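Xaa-Pro dipeptidase (Pyrococcus horikoshii, PDB 1WY2) probably splits dipeptides that carry proline at the C-terminal position and a nonpolar residue at the N-terminal one, as a two-metal hydrolase working as a homodimer. Local coordinates at residues Y217-T225 with G286-H294; K256-S266 with R298-E309. All blocks are in the same frame, centred on the assembly; numbering follows the deposited sequence.

Contact 1 (217-225 with 286-294) and contact 2 (256-266 with 298-309) lie in the M24 metallopeptidase part of the chain, their centres about 18 Å apart. Contact 1 is about 4 Å from the centre of the chain and carries two metal ligands; contact 2 is about 17 Å from it, toward the periphery. Their segments alternate in sequence: 217-225, 256-266, 286-294, 298-309. The two meet in the antiparallel pair of strands 286-288 and 297-299, where Gly286 O and Val299 N, 2.9 Å apart, probably form a hydrogen bond. Through this pair the strand bearing metal ligand His287 borders the strand that begins segment 298-309; helix 261-274, reached by contact 2, directly precedes strand 286-288.

Contact 1: residues Y217-T225 with G286-H294; sequences YQHYNSDIT and GHGVGLEVH. With ZN (zinc ion), chain E; ZN (zinc ion), chain D; CAC (cacodylate ion), chain C.
Joining metal coordination to backbone pairing, this contact sets the start of strand 220-229 against strand 286-288 and its following loop, near the centre of the chain. At the metal end Asp223 bridges two zinc ions: OD1 binds the chain D ion at 2.0 Å, while OD2 binds the chain E ion, which His287 also binds through NE2 at 2.1 Å. With CG anti to the backbone N (chi1 -164°), the Asp223 carboxylate reaches across to the metals, and OD2 lies at the edge of the His287 imidazole, in its plane. One cacodylate oxygen, O1, joins both ions; the other, O2, accepts a hydrogen bond from His294 NE2 (2.8 Å), at that ring's edge. His294 CD2 also lies over one face of His287.

Farther along, Asn221 grips Gly290 O twice. Its backbone N and its side-chain ND2, both 3.0 Å from that oxygen, arrive from opposite faces of the carbonyl plane, and the ND2 bond is the straighter (163° against 144°). The ND2 bond, with Gly290 O close to the amide plane, should limit rotation of the side-chain amide.

At the other end Leu291 CD2 makes a CH-pi contact over one face of Tyr220, 3.7 Å from the ring centroid, while Tyr220 OH bonds to Glu132. A serine in place of Tyr220 would probably leave Leu291 CD2 without its aromatic face and Glu132 without this hydroxyl partner. Water 1 donates to both His219 O and Leu291 O, adding a solvent-mediated link.

Asp212, Glu316 and Glu330 complete the metal ligands, giving the two-metal centre of the M24 metallopeptidase, or pita-bread, fold.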
loop_
_atom_site.group_PDB
_atom_site.type_symbol
_atom_site.label_atom_id
_atom_site.label_comp_id
_atom_site.label_asym_id
_atom_site.label_seq_id
_atom_site.Cartn_x
_atom_site.Cartn_y
_atom_site.Cartn_z
ATOM N N TYR A 217 -1.499 11.384 -8.866
ATOM C CA TYR A 217 -1.052 11.989 -10.114
ATOM C C TYR A 217 0.305 12.641 -9.921
ATOM O O TYR A 217 0.461 13.541 -9.095
ATOM C CB TYR A 217 -2.071 13.043 -10.552
ATOM C CG TYR A 217 -1.697 13.824 -11.794
ATOM C CD1 TYR A 217 -1.815 13.258 -13.060
ATOM C CD2 TYR A 217 -1.254 15.143 -11.699
ATOM C CE1 TYR A 217 -1.509 13.992 -14.209
ATOM C CE2 TYR A 217 -0.944 15.884 -12.837
ATOM C CZ TYR A 217 -1.076 15.303 -14.087
ATOM O OH TYR A 217 -0.781 16.041 -15.213
ATOM N N GLN A 218 1.283 12.181 -10.691
ATOM C CA GLN A 218 2.628 12.718 -10.610
ATOM C C GLN A 218 3.093 12.859 -9.159
ATOM O O GLN A 218 3.593 13.905 -8.740
ATOM C CB GLN A 218 2.691 14.049 -11.372
ATOM C CG GLN A 218 2.677 13.837 -12.889
ATOM C CD GLN A 218 2.491 15.112 -13.698
ATOM O OE1 GLN A 218 3.037 16.161 -13.369
ATOM N NE2 GLN A 218 1.727 15.012 -14.781
ATOM N N HIS A 219 2.897 11.773 -8.408
ATOM C CA HIS A 219 3.305 11.652 -7.010
ATOM C C HIS A 219 2.421 12.290 -5.942
ATOM O O HIS A 219 2.596 12.009 -4.752
ATOM C CB HIS A 219 4.742 12.156 -6.855
ATOM C CG HIS A 219 5.742 11.351 -7.624
ATOM N ND1 HIS A 219 6.118 10.078 -7.251
ATOM C CD2 HIS A 219 6.419 11.624 -8.765
ATOM C CE1 HIS A 219 6.982 9.602 -8.129
ATOM N NE2 HIS A 219 7.182 10.520 -9.058
ATOM N N TYR A 220 1.471 13.127 -6.347
ATOM C CA TYR A 220 0.589 13.764 -5.377
ATOM C C TYR A 220 -0.823 13.206 -5.416
ATOM O O TYR A 220 -1.250 12.635 -6.415
ATOM C CB TYR A 220 0.595 15.283 -5.559
ATOM C CG TYR A 220 1.895 15.882 -5.075
ATOM C CD1 TYR A 220 3.054 15.784 -5.842
ATOM C CD2 TYR A 220 1.990 16.461 -3.809
ATOM C CE1 TYR A 220 4.278 16.241 -5.363
ATOM C CE2 TYR A 220 3.216 16.924 -3.314
ATOM C CZ TYR A 220 4.355 16.807 -4.102
ATOM O OH TYR A 220 5.575 17.234 -3.631
ATOM N N ASN A 221 -1.544 13.376 -4.314
ATOM C CA ASN A 221 -2.891 12.832 -4.187
ATOM C C ASN A 221 -4.043 13.826 -4.189
ATOM O O ASN A 221 -3.854 15.029 -4.026
ATOM C CB ASN A 221 -2.961 12.006 -2.899
ATOM C CG ASN A 221 -2.049 10.792 -2.936
ATOM O OD1 ASN A 221 -2.432 9.733 -3.424
ATOM N ND2 ASN A 221 -0.828 10.947 -2.428
ATOM N N SER A 222 -5.246 13.285 -4.382
ATOM C CA SER A 222 -6.486 14.055 -4.365
ATOM C C SER A 222 -7.483 13.194 -3.589
ATOM O O SER A 222 -7.290 11.983 -3.449
ATOM C CB SER A 222 -6.994 14.324 -5.786
ATOM O OG SER A 222 -7.132 13.123 -6.520
ATOM N N ASP A 223 -8.548 13.804 -3.090
ATOM C CA ASP A 223 -9.518 13.069 -2.286
ATOM C C ASP A 223 -10.852 13.798 -2.361
ATOM O O ASP A 223 -10.922 14.998 -2.098
ATOM C CB ASP A 223 -9.004 13.026 -0.842
ATOM C CG ASP A 223 -9.703 11.996 0.014
ATOM O OD1 ASP A 223 -10.686 11.375 -0.444
ATOM O OD2 ASP A 223 -9.248 11.819 1.162
ATOM N N ILE A 224 -11.907 13.075 -2.723
ATOM C CA ILE A 224 -13.226 13.686 -2.840
ATOM C C ILE A 224 -14.339 12.687 -2.527
ATOM O O ILE A 224 -14.206 11.499 -2.799
ATOM C CB ILE A 224 -13.433 14.243 -4.279
ATOM C CG1 ILE A 224 -14.761 14.993 -4.381
ATOM C CG2 ILE A 224 -13.411 13.101 -5.291
ATOM C CD1 ILE A 224 -15.026 15.589 -5.767
ATOM N N THR A 225 -15.422 13.173 -1.924
ATOM C CA THR A 225 -16.574 12.330 -1.623
ATOM C C THR A 225 -17.853 13.084 -1.946
ATOM O O THR A 225 -18.028 14.235 -1.548
ATOM C CB THR A 225 -16.688 11.927 -0.125
ATOM O OG1 THR A 225 -15.521 11.212 0.293
ATOM C CG2 THR A 225 -17.906 11.019 0.079
ATOM N N GLY A 286 -11.260 15.820 8.958
ATOM C CA GLY A 286 -10.417 15.720 7.783
ATOM C C GLY A 286 -8.969 15.382 8.041
ATOM O O GLY A 286 -8.569 15.103 9.172
ATOM N N HIS A 287 -8.177 15.427 6.976
ATOM C CA HIS A 287 -6.761 15.091 7.051
ATOM C C HIS A 287 -5.990 15.845 5.980
ATOM O O HIS A 287 -6.558 16.271 4.973
ATOM C CB HIS A 287 -6.592 13.582 6.827
ATOM C CG HIS A 287 -7.226 13.086 5.560
ATOM N ND1 HIS A 287 -6.602 13.161 4.332
ATOM C CD2 HIS A 287 -8.458 12.575 5.323
ATOM C CE1 HIS A 287 -7.423 12.720 3.394
ATOM N NE2 HIS A 287 -8.557 12.361 3.970
ATOM N N GLY A 288 -4.691 16.016 6.201
ATOM C CA GLY A 288 -3.875 16.687 5.208
ATOM C C GLY A 288 -3.704 15.765 4.017
ATOM O O GLY A 288 -3.884 14.549 4.132
ATOM N N VAL A 289 -3.366 16.347 2.870
ATOM C CA VAL A 289 -3.169 15.597 1.634
ATOM C C VAL A 289 -1.908 16.110 0.937
ATOM O O VAL A 289 -1.650 17.311 0.920
ATOM C CB VAL A 289 -4.365 15.782 0.669
ATOM C CG1 VAL A 289 -4.089 15.066 -0.645
ATOM C CG2 VAL A 289 -5.642 15.241 1.300
ATOM N N GLY A 290 -1.130 15.197 0.368
ATOM C CA GLY A 290 0.087 15.585 -0.331
ATOM C C GLY A 290 0.699 14.374 -1.002
ATOM O O GLY A 290 0.052 13.730 -1.825
ATOM N N LEU A 291 1.946 14.062 -0.665
ATOM C CA LEU A 291 2.606 12.891 -1.230
ATOM C C LEU A 291 1.883 11.629 -0.753
ATOM O O LEU A 291 2.018 10.562 -1.349
ATOM C CB LEU A 291 4.077 12.852 -0.817
ATOM C CG LEU A 291 4.958 13.895 -1.506
ATOM C CD1 LEU A 291 6.338 13.881 -0.866
ATOM C CD2 LEU A 291 5.047 13.595 -3.002
ATOM N N GLU A 292 1.132 11.762 0.338
ATOM C CA GLU A 292 0.337 10.661 0.883
ATOM C C GLU A 292 -1.102 11.159 0.996
ATOM O O GLU A 292 -1.331 12.351 1.189
ATOM C CB GLU A 292 0.869 10.239 2.255
ATOM C CG GLU A 292 2.209 9.520 2.175
ATOM C CD GLU A 292 2.846 9.304 3.530
ATOM O OE1 GLU A 292 3.277 10.300 4.139
ATOM O OE2 GLU A 292 2.918 8.143 3.985
ATOM N N VAL A 293 -2.076 10.264 0.867
ATOM C CA VAL A 293 -3.464 10.698 0.950
ATOM C C VAL A 293 -3.829 11.115 2.375
ATOM O O VAL A 293 -4.695 11.963 2.573
ATOM C CB VAL A 293 -4.435 9.606 0.433
ATOM C CG1 VAL A 293 -4.579 8.504 1.447
ATOM C CG2 VAL A 293 -5.785 10.234 0.100
ATOM N N HIS A 294 -3.160 10.520 3.362
ATOM C CA HIS A 294 -3.371 10.862 4.767
ATOM C C HIS A 294 -2.068 11.396 5.355
ATOM O O HIS A 294 -1.125 10.632 5.574
ATOM C CB HIS A 294 -3.786 9.640 5.593
ATOM C CG HIS A 294 -5.153 9.124 5.280
ATOM N ND1 HIS A 294 -5.367 7.901 4.683
ATOM C CD2 HIS A 294 -6.379 9.659 5.492
ATOM C CE1 HIS A 294 -6.665 7.704 4.543
ATOM N NE2 HIS A 294 -7.301 8.756 5.025
HETATM ZN ZN ZN E . -10.353 11.963 2.974
HETATM ZN ZN ZN D . -12.100 10.579 0.742
HETATM AS AS CAC C . -10.400 8.723 2.876
HETATM O O1 CAC C . -11.209 10.125 2.547
HETATM O O2 CAC C . -9.993 8.785 4.458
HETATM C C1 CAC C . -11.504 7.229 2.643
HETATM C C2 CAC C . -8.787 8.616 1.929
HETATM O O HOH W 1 3.746 9.978 -3.437
#

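Contact 2: residues K256-S266 with R298-E309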
loop_
_atom_site.group_PDB
_atom_site.type_symbol
_atom_site.label_atom_id
_atom_site.label_comp_id
_atom_site.label_asym_id
_atom_site.label_seq_id
_atom_site.Cartn_x
_atom_site.Cartn_y
_atom_site.Cartn_z
ATOM N N LYS A 256 -9.304 28.890 7.572
ATOM C CA LYS A 256 -8.429 30.025 7.301
ATOM C C LYS A 256 -7.233 29.967 8.246
ATOM O O LYS A 256 -7.272 29.271 9.262
ATOM C CB LYS A 256 -9.187 31.336 7.522
ATOM C CG LYS A 256 -9.615 31.562 8.962
ATOM C CD LYS A 256 -10.442 32.834 9.099
ATOM C CE LYS A 256 -10.826 33.087 10.552
ATOM N NZ LYS A 256 -11.614 34.344 10.719
ATOM N N PRO A 257 -6.148 30.692 7.921
ATOM C CA PRO A 257 -4.964 30.688 8.785
ATOM C C PRO A 257 -5.312 31.212 10.179
ATOM O O PRO A 257 -6.147 32.110 10.320
ATOM C CB PRO A 257 -4.003 31.627 8.058
ATOM C CG PRO A 257 -4.398 31.479 6.624
ATOM C CD PRO A 257 -5.905 31.486 6.705
ATOM N N GLY A 258 -4.679 30.655 11.203
ATOM C CA GLY A 258 -4.938 31.122 12.555
ATOM C C GLY A 258 -5.802 30.220 13.413
ATOM O O GLY A 258 -5.641 30.180 14.631
ATOM N N ILE A 259 -6.730 29.504 12.790
ATOM C CA ILE A 259 -7.605 28.600 13.526
ATOM C C ILE A 259 -6.876 27.269 13.695
ATOM O O ILE A 259 -6.080 26.883 12.840
ATOM C CB ILE A 259 -8.935 28.367 12.764
ATOM C CG1 ILE A 259 -9.921 27.601 13.647
ATOM C CG2 ILE A 259 -8.676 27.584 11.481
ATOM C CD1 ILE A 259 -11.306 27.454 13.035
ATOM N N THR A 260 -7.124 26.576 14.802
ATOM C CA THR A 260 -6.474 25.287 15.017
ATOM C C THR A 260 -7.318 24.206 14.364
ATOM O O THR A 260 -8.500 24.414 14.088
ATOM C CB THR A 260 -6.334 24.943 16.510
ATOM O OG1 THR A 260 -7.634 24.865 17.104
ATOM C CG2 THR A 260 -5.501 25.995 17.228
ATOM N N ALA A 261 -6.706 23.054 14.119
ATOM C CA ALA A 261 -7.410 21.937 13.504
ATOM C C ALA A 261 -8.594 21.533 14.381
ATOM O O ALA A 261 -9.672 21.209 13.881
ATOM C CB ALA A 261 -6.458 20.764 13.324
ATOM N N LYS A 262 -8.386 21.559 15.696
ATOM C CA LYS A 262 -9.437 21.201 16.639
ATOM C C LYS A 262 -10.612 22.175 16.564
ATOM O O LYS A 262 -11.766 21.757 16.595
ATOM C CB LYS A 262 -8.879 21.171 18.065
ATOM C CG LYS A 262 -9.917 20.843 19.123
ATOM C CD LYS A 262 -9.308 20.812 20.518
ATOM C CE LYS A 262 -10.362 20.469 21.557
ATOM N NZ LYS A 262 -9.791 20.349 22.929
ATOM N N GLU A 263 -10.320 23.469 16.466
ATOM C CA GLU A 263 -11.379 24.471 16.376
ATOM C C GLU A 263 -12.170 24.294 15.084
ATOM O O GLU A 263 -13.383 24.492 15.061
ATOM C CB GLU A 263 -10.793 25.888 16.435
ATOM C CG GLU A 263 -10.106 26.210 17.758
ATOM C CD GLU A 263 -9.489 27.598 17.788
ATOM O OE1 GLU A 263 -8.885 28.009 16.775
ATOM O OE2 GLU A 263 -9.594 28.272 18.836
ATOM N N LEU A 264 -11.486 23.916 14.008
ATOM C CA LEU A 264 -12.160 23.708 12.729
ATOM C C LEU A 264 -13.034 22.454 12.800
ATOM O O LEU A 264 -14.167 22.447 12.311
ATOM C CB LEU A 264 -11.133 23.581 11.597
ATOM C CG LEU A 264 -11.684 23.394 10.181
ATOM C CD1 LEU A 264 -12.697 24.485 9.865
ATOM C CD2 LEU A 264 -10.536 23.429 9.181
ATOM N N ASP A 265 -12.515 21.392 13.411
ATOM C CA ASP A 265 -13.288 20.162 13.552
ATOM C C ASP A 265 -14.558 20.473 14.347
ATOM O O ASP A 265 -15.642 19.983 14.022
ATOM C CB ASP A 265 -12.452 19.083 14.263
ATOM C CG ASP A 265 -13.252 17.831 14.593
ATOM O OD1 ASP A 265 -14.015 17.848 15.586
ATOM O OD2 ASP A 265 -13.120 16.824 13.861
ATOM N N SER A 266 -14.423 21.312 15.369
ATOM C CA SER A 266 -15.556 21.686 16.214
ATOM C C SER A 266 -16.667 22.422 15.472
ATOM O O SER A 266 -17.840 22.294 15.822
ATOM C CB SER A 266 -15.079 22.540 17.391
ATOM O OG SER A 266 -14.251 21.787 18.262
ATOM N N ARG A 298 -3.912 16.425 11.123
ATOM C CA ARG A 298 -5.145 15.685 11.323
ATOM C C ARG A 298 -6.146 16.758 11.736
ATOM O O ARG A 298 -5.893 17.516 12.667
ATOM C CB ARG A 298 -4.981 14.666 12.451
ATOM C CG ARG A 298 -4.350 13.354 12.023
ATOM C CD ARG A 298 -3.967 12.494 13.224
ATOM N NE ARG A 298 -4.928 12.561 14.327
ATOM C CZ ARG A 298 -6.234 12.321 14.227
ATOM N NH1 ARG A 298 -6.776 11.995 13.061
ATOM N NH2 ARG A 298 -7.003 12.399 15.305
ATOM N N VAL A 299 -7.265 16.851 11.025
ATOM C CA VAL A 299 -8.275 17.845 11.366
ATOM C C VAL A 299 -9.254 17.137 12.283
ATOM O O VAL A 299 -10.261 16.592 11.837
ATOM C CB VAL A 299 -8.999 18.359 10.107
ATOM C CG1 VAL A 299 -9.958 19.483 10.477
ATOM C CG2 VAL A 299 -7.971 18.856 9.098
ATOM N N SER A 300 -8.937 17.144 13.573
ATOM C CA SER A 300 -9.762 16.464 14.561
ATOM C C SER A 300 -9.740 17.166 15.909
ATOM O O SER A 300 -9.054 18.168 16.098
ATOM C CB SER A 300 -9.247 15.045 14.765
ATOM O OG SER A 300 -8.003 15.084 15.442
ATOM N N GLN A 301 -10.487 16.598 16.849
ATOM C CA GLN A 301 -10.576 17.124 18.204
ATOM C C GLN A 301 -9.282 16.908 18.982
ATOM O O GLN A 301 -9.101 17.472 20.060
ATOM C CB GLN A 301 -11.721 16.435 18.951
ATOM C CG GLN A 301 -13.107 16.918 18.572
ATOM C CD GLN A 301 -13.323 18.382 18.908
ATOM O OE1 GLN A 301 -13.440 18.754 20.079
ATOM N NE2 GLN A 301 -13.388 19.224 17.878
ATOM N N TYR A 302 -8.380 16.102 18.434
ATOM C CA TYR A 302 -7.128 15.792 19.121
ATOM C C TYR A 302 -5.867 16.349 18.462
ATOM O O TYR A 302 -4.765 15.841 18.689
ATOM C CB TYR A 302 -7.011 14.275 19.271
ATOM C CG TYR A 302 -8.296 13.639 19.750
ATOM C CD1 TYR A 302 -8.800 13.914 21.021
ATOM C CD2 TYR A 302 -9.035 12.803 18.915
ATOM C CE1 TYR A 302 -10.010 13.375 21.449
ATOM C CE2 TYR A 302 -10.248 12.257 19.333
ATOM C CZ TYR A 302 -10.729 12.550 20.599
ATOM O OH TYR A 302 -11.929 12.025 21.014
ATOM N N ASP A 303 -6.025 17.391 17.653
ATOM C CA ASP A 303 -4.885 18.005 16.981
ATOM C C ASP A 303 -4.966 19.524 17.151
ATOM O O ASP A 303 -5.947 20.148 16.748
ATOM C CB ASP A 303 -4.887 17.628 15.497
ATOM C CG ASP A 303 -3.570 17.941 14.815
ATOM O OD1 ASP A 303 -3.176 19.124 14.798
ATOM O OD2 ASP A 303 -2.927 17.006 14.295
ATOM N N GLU A 304 -3.928 20.111 17.742
ATOM C CA GLU A 304 -3.887 21.549 18.004
ATOM C C GLU A 304 -3.120 22.358 16.962
ATOM O O GLU A 304 -2.812 23.531 17.187
ATOM C CB GLU A 304 -3.263 21.807 19.381
ATOM C CG GLU A 304 -3.927 21.056 20.527
ATOM C CD GLU A 304 -5.212 21.710 21.002
ATOM O OE1 GLU A 304 -5.934 21.082 21.804
ATOM O OE2 GLU A 304 -5.494 22.854 20.583
ATOM N N THR A 305 -2.809 21.743 15.827
ATOM C CA THR A 305 -2.073 22.438 14.775
ATOM C C THR A 305 -2.794 23.695 14.311
ATOM O O THR A 305 -3.990 23.665 14.024
ATOM C CB THR A 305 -1.860 21.539 13.544
ATOM O OG1 THR A 305 -1.120 20.376 13.923
ATOM C CG2 THR A 305 -1.096 22.289 12.460
ATOM N N VAL A 306 -2.064 24.802 14.238
ATOM C CA VAL A 306 -2.653 26.048 13.772
ATOM C C VAL A 306 -2.542 26.035 12.255
ATOM O O VAL A 306 -1.459 25.831 11.703
ATOM C CB VAL A 306 -1.901 27.280 14.318
ATOM C CG1 VAL A 306 -2.536 28.550 13.779
ATOM C CG2 VAL A 306 -1.942 27.280 15.841
ATOM N N LEU A 307 -3.664 26.236 11.579
ATOM C CA LEU A 307 -3.659 26.229 10.126
ATOM C C LEU A 307 -2.890 27.422 9.576
ATOM O O LEU A 307 -2.944 28.524 10.128
ATOM C CB LEU A 307 -5.093 26.242 9.593
ATOM C CG LEU A 307 -5.995 25.078 10.017
ATOM C CD1 LEU A 307 -7.284 25.141 9.206
ATOM C CD2 LEU A 307 -5.287 23.739 9.789
ATOM N N ARG A 308 -2.164 27.188 8.492
ATOM C CA ARG A 308 -1.380 28.226 7.846
ATOM C C ARG A 308 -1.539 28.162 6.338
ATOM O O ARG A 308 -1.869 27.117 5.770
ATOM C CB ARG A 308 0.110 28.088 8.194
ATOM C CG ARG A 308 0.427 27.959 9.685
ATOM C CD ARG A 308 0.334 29.284 10.406
ATOM N NE ARG A 308 0.763 29.192 11.801
ATOM C CZ ARG A 308 0.539 30.120 12.727
ATOM N NH1 ARG A 308 -0.121 31.230 12.423
ATOM N NH2 ARG A 308 0.963 29.927 13.969
ATOM N N GLU A 309 -1.295 29.297 5.698
ATOM C CA GLU A 309 -1.376 29.419 4.251
ATOM C C GLU A 309 -0.475 28.357 3.620
ATOM O O GLU A 309 0.680 28.193 4.018
ATOM C CB GLU A 309 -0.898 30.816 3.846
ATOM C CG GLU A 309 -1.282 31.254 2.450
ATOM C CD GLU A 309 -0.654 32.588 2.081
ATOM O OE1 GLU A 309 -0.443 33.420 2.992
ATOM O OE2 GLU A 309 -0.380 32.806 0.885
HETATM O O HOH W 2 -7.495 24.384 19.791
HETATM O O HOH W 3 -8.043 22.504 23.566
HETATM O O HOH W 4 -12.269 14.514 15.919
#
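The Gln301 amide meets helix 261-274 through NE2: Ser266 OG lies in its plane at 2.7 Å, and Asp265 OD1, also 2.7 Å from NE2, is tilted 20° out of it. That donor reaches OD1 on the anti side of a carboxylate turned 43° from the amide. A bend at chi2 (-63°) brings the Gln301 amide back to the helix, and Gln301 CB lies over the centre of one face of the Tyr302 ring. On another flat group, the Arg308 guanidinium, Val306 CG1 lies over the centre of one face. Asp265 OD1 has a second partner in Arg269, which would probably favour its negative charge.

Lys262 extends across Gln301 at about a right angle, with CD 3.4 Å from Gln301 O. Its NZ is 4.1 Å from Glu304 OE1, beyond a salt bridge, and water 3 joins these two atoms. Backbone pairing is centred on the single bridge of Thr260 with Val306. Leu307 N gives Ile259 O a nearly straight bond (2.8 Å), and Gly258 N bonds to Leu307 O; at the helix start Ala261 N donates to Thr305 O. There Thr260 N also donates to Glu263 OE1; the return bond of a capping box, Glu263 N to Thr260 OG1, is less certain.

Beside this pairing, Leu307 CD1 packs against Ile259 CG2 (3.6 Å) and Leu264 CD2 (3.7 Å), and Leu264 crosses Val299 obliquely. This apolar cluster meets two further strands: Leu264 and Val299 rest on Ile313 of strand 312-321, and Leu307 touches Ile335 of strand 325-336. Tyr302 packs on Lys76 of the second subunit, so the 300-303 turn borders the dimer partner.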